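Local structure of ChrR-like cupin domain-containing protein (Ralstonia eutropha JMP134, 3EBR) at residues A[20-25]-A[29-34]. The protein is of unknown function but has a ChrR-like cupin fold, the small beta barrel found in many metal-binding proteins and enzymes. Residues are numbered along the deposited sequence; the frame is centred on the assembly and turned at random.
Sequences MPFAPY and VMVKYF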
loop_
_atom_site.group_PDB
_atom_site.type_symbol
_atom_site.label_atom_id
_atom_site.label_comp_id
_atom_site.label_asym_id
_atom_site.label_seq_id
_atom_site.Cartn_x
_atom_site.Cartn_y
_atom_site.Cartn_z
HETATM N N MSE A 20 25.038 -10.746 -3.482
HETATM C CA MSE A 20 25.289 -11.894 -2.617
HETATM C C MSE A 20 24.504 -13.120 -3.061
HETATM O O MSE A 20 23.403 -12.970 -3.577
HETATM C CB MSE A 20 24.942 -11.534 -1.176
HETATM C CG MSE A 20 23.476 -11.102 -0.926
HETATM SE SE MSE A 20 23.140 -10.595 0.912
HETATM C CE MSE A 20 23.660 -12.019 1.567
ATOM N N PRO A 21 25.053 -14.327 -2.834
ATOM C CA PRO A 21 24.349 -15.540 -3.238
ATOM C C PRO A 21 23.104 -15.735 -2.393
ATOM O O PRO A 21 23.100 -15.360 -1.214
ATOM C CB PRO A 21 25.362 -16.652 -2.969
ATOM C CG PRO A 21 26.325 -16.082 -2.030
ATOM C CD PRO A 21 26.335 -14.631 -2.172
ATOM N N PHE A 22 22.075 -16.348 -2.980
ATOM C CA PHE A 22 20.802 -16.577 -2.303
ATOM C C PHE A 22 20.982 -17.836 -1.410
ATOM O O PHE A 22 20.400 -18.897 -1.658
ATOM C CB PHE A 22 19.669 -16.676 -3.348
ATOM C CG PHE A 22 18.306 -16.283 -2.820
ATOM C CD1 PHE A 22 17.547 -17.156 -2.054
ATOM C CD2 PHE A 22 17.774 -15.026 -3.120
ATOM C CE1 PHE A 22 16.286 -16.777 -1.572
ATOM C CE2 PHE A 22 16.518 -14.643 -2.655
ATOM C CZ PHE A 22 15.774 -15.521 -1.874
ATOM N N ALA A 23 21.783 -17.676 -0.349
ATOM C CA ALA A 23 22.141 -18.744 0.578
ATOM C C ALA A 23 21.022 -19.011 1.578
ATOM O O ALA A 23 20.326 -18.075 1.963
ATOM C CB ALA A 23 23.412 -18.382 1.320
ATOM N N PRO A 24 20.874 -20.267 2.057
ATOM C CA PRO A 24 21.643 -21.485 1.786
ATOM C C PRO A 24 21.086 -22.353 0.636
ATOM O O PRO A 24 21.532 -23.493 0.474
ATOM C CB PRO A 24 21.528 -22.221 3.128
ATOM C CG PRO A 24 20.129 -21.923 3.574
ATOM C CD PRO A 24 19.770 -20.561 2.997
ATOM N N TYR A 25 20.217 -21.800 -0.211
ATOM C CA TYR A 25 19.571 -22.569 -1.280
ATOM C C TYR A 25 20.355 -22.644 -2.570
ATOM O O TYR A 25 20.439 -23.722 -3.155
ATOM C CB TYR A 25 18.197 -21.978 -1.606
ATOM C CG TYR A 25 17.318 -21.791 -0.393
ATOM C CD1 TYR A 25 16.805 -22.896 0.305
ATOM C CD2 TYR A 25 16.967 -20.511 0.040
ATOM C CE1 TYR A 25 15.980 -22.717 1.426
ATOM C CE2 TYR A 25 16.153 -20.328 1.144
ATOM C CZ TYR A 25 15.661 -21.427 1.836
ATOM O OH TYR A 25 14.848 -21.205 2.922
ATOM N N VAL A 29 22.207 -18.100 -8.091
ATOM C CA VAL A 29 21.230 -17.012 -8.043
ATOM C C VAL A 29 21.762 -15.976 -7.063
ATOM O O VAL A 29 21.953 -16.308 -5.888
ATOM C CB VAL A 29 19.837 -17.476 -7.589
ATOM C CG1 VAL A 29 18.899 -16.280 -7.457
ATOM C CG2 VAL A 29 19.275 -18.518 -8.566
HETATM N N MSE A 30 22.033 -14.758 -7.554
HETATM C CA MSE A 30 22.535 -13.640 -6.741
HETATM C C MSE A 30 21.389 -12.682 -6.453
HETATM O O MSE A 30 20.459 -12.585 -7.244
HETATM C CB MSE A 30 23.633 -12.848 -7.456
HETATM C CG MSE A 30 24.806 -13.641 -8.021
HETATM SE SE MSE A 30 25.862 -14.479 -6.650
HETATM C CE MSE A 30 26.587 -12.871 -5.756
ATOM N N VAL A 31 21.486 -11.963 -5.335
ATOM C CA VAL A 31 20.497 -10.974 -4.904
ATOM C C VAL A 31 21.231 -9.746 -4.367
ATOM O O VAL A 31 22.340 -9.879 -3.862
ATOM C CB VAL A 31 19.538 -11.554 -3.823
ATOM C CG1 VAL A 31 20.313 -12.008 -2.581
ATOM C CG2 VAL A 31 18.433 -10.552 -3.435
ATOM N N LYS A 32 20.644 -8.560 -4.536
ATOM C CA LYS A 32 21.190 -7.303 -4.018
ATOM C C LYS A 32 20.015 -6.623 -3.316
ATOM O O LYS A 32 19.007 -6.355 -3.961
ATOM C CB LYS A 32 21.788 -6.433 -5.129
ATOM C CG LYS A 32 22.369 -5.072 -4.647
ATOM C CD LYS A 32 22.947 -4.202 -5.759
ATOM C CE LYS A 32 24.256 -4.734 -6.301
ATOM N NZ LYS A 32 24.780 -3.895 -7.425
ATOM N N TYR A 33 20.142 -6.360 -2.014
ATOM C CA TYR A 33 19.079 -5.722 -1.222
ATOM C C TYR A 33 19.205 -4.198 -1.153
ATOM O O TYR A 33 20.248 -3.684 -0.743
ATOM C CB TYR A 33 19.053 -6.293 0.206
ATOM C CG TYR A 33 18.692 -7.753 0.234
ATOM C CD1 TYR A 33 17.362 -8.146 0.137
ATOM C CD2 TYR A 33 19.670 -8.746 0.351
ATOM C CE1 TYR A 33 17.005 -9.481 0.145
ATOM C CE2 TYR A 33 19.316 -10.094 0.369
ATOM C CZ TYR A 33 17.977 -10.444 0.267
ATOM O OH TYR A 33 17.585 -11.746 0.256
ATOM N N PHE A 34 18.139 -3.501 -1.559
ATOM C CA PHE A 34 18.050 -2.031 -1.519
ATOM C C PHE A 34 17.170 -1.532 -0.378
ATOM O O PHE A 34 17.480 -0.503 0.211
ATOM C CB PHE A 34 17.535 -1.470 -2.846
ATOM C CG PHE A 34 18.523 -1.585 -3.964
ATOM C CD1 PHE A 34 19.452 -0.575 -4.185
ATOM C CD2 PHE A 34 18.542 -2.698 -4.785
ATOM C CE1 PHE A 34 20.374 -0.665 -5.212
ATOM C CE2 PHE A 34 19.467 -2.798 -5.818
ATOM C CZ PHE A 34 20.383 -1.776 -6.032
#
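Selenomethionine Met20 places CG between its backbone N and carbonyl carbon (chi1 59°) and continues extended through chi2 (-178°), which brings Met20 SE to the rim of the Tyr33 ring, 3.9 Å from Tyr33 CE2 and close to the ring plane: an edge-on Met-aromatic contact. It illustrates how side-chain packing supplements the few backbone bonds of a very short beta hairpin, here the one that puts 20-21 at the edge of a cupin sheet, antiparallel to the strand beginning at Met30. Met20 and Val31 form a hydrogen-bonded pair, Val31 N to Met20 O at 2.8 Å, with the reciprocal bond from Met20 N to Val31 O. Their side chains run alongside each other on one face, where Met20 also touches Arg139 and Tyr143 of helix 133-146. Beyond Pro21 the strand gives way to an inverse gamma turn centred on Phe22, yet Phe22 N still reaches Val29 O at 2.9 Å. The Phe22 ring approaches Val31 obliquely, Phe22 CD2 lying 4.0 Å from Val31 CB, while Arg139 adds a cation-pi contact. Selenomethionine Met30, bent at both chi2 and chi3, folds back over the 20-21 peptide, bringing its CE to 3.6 Å from Pro21 N.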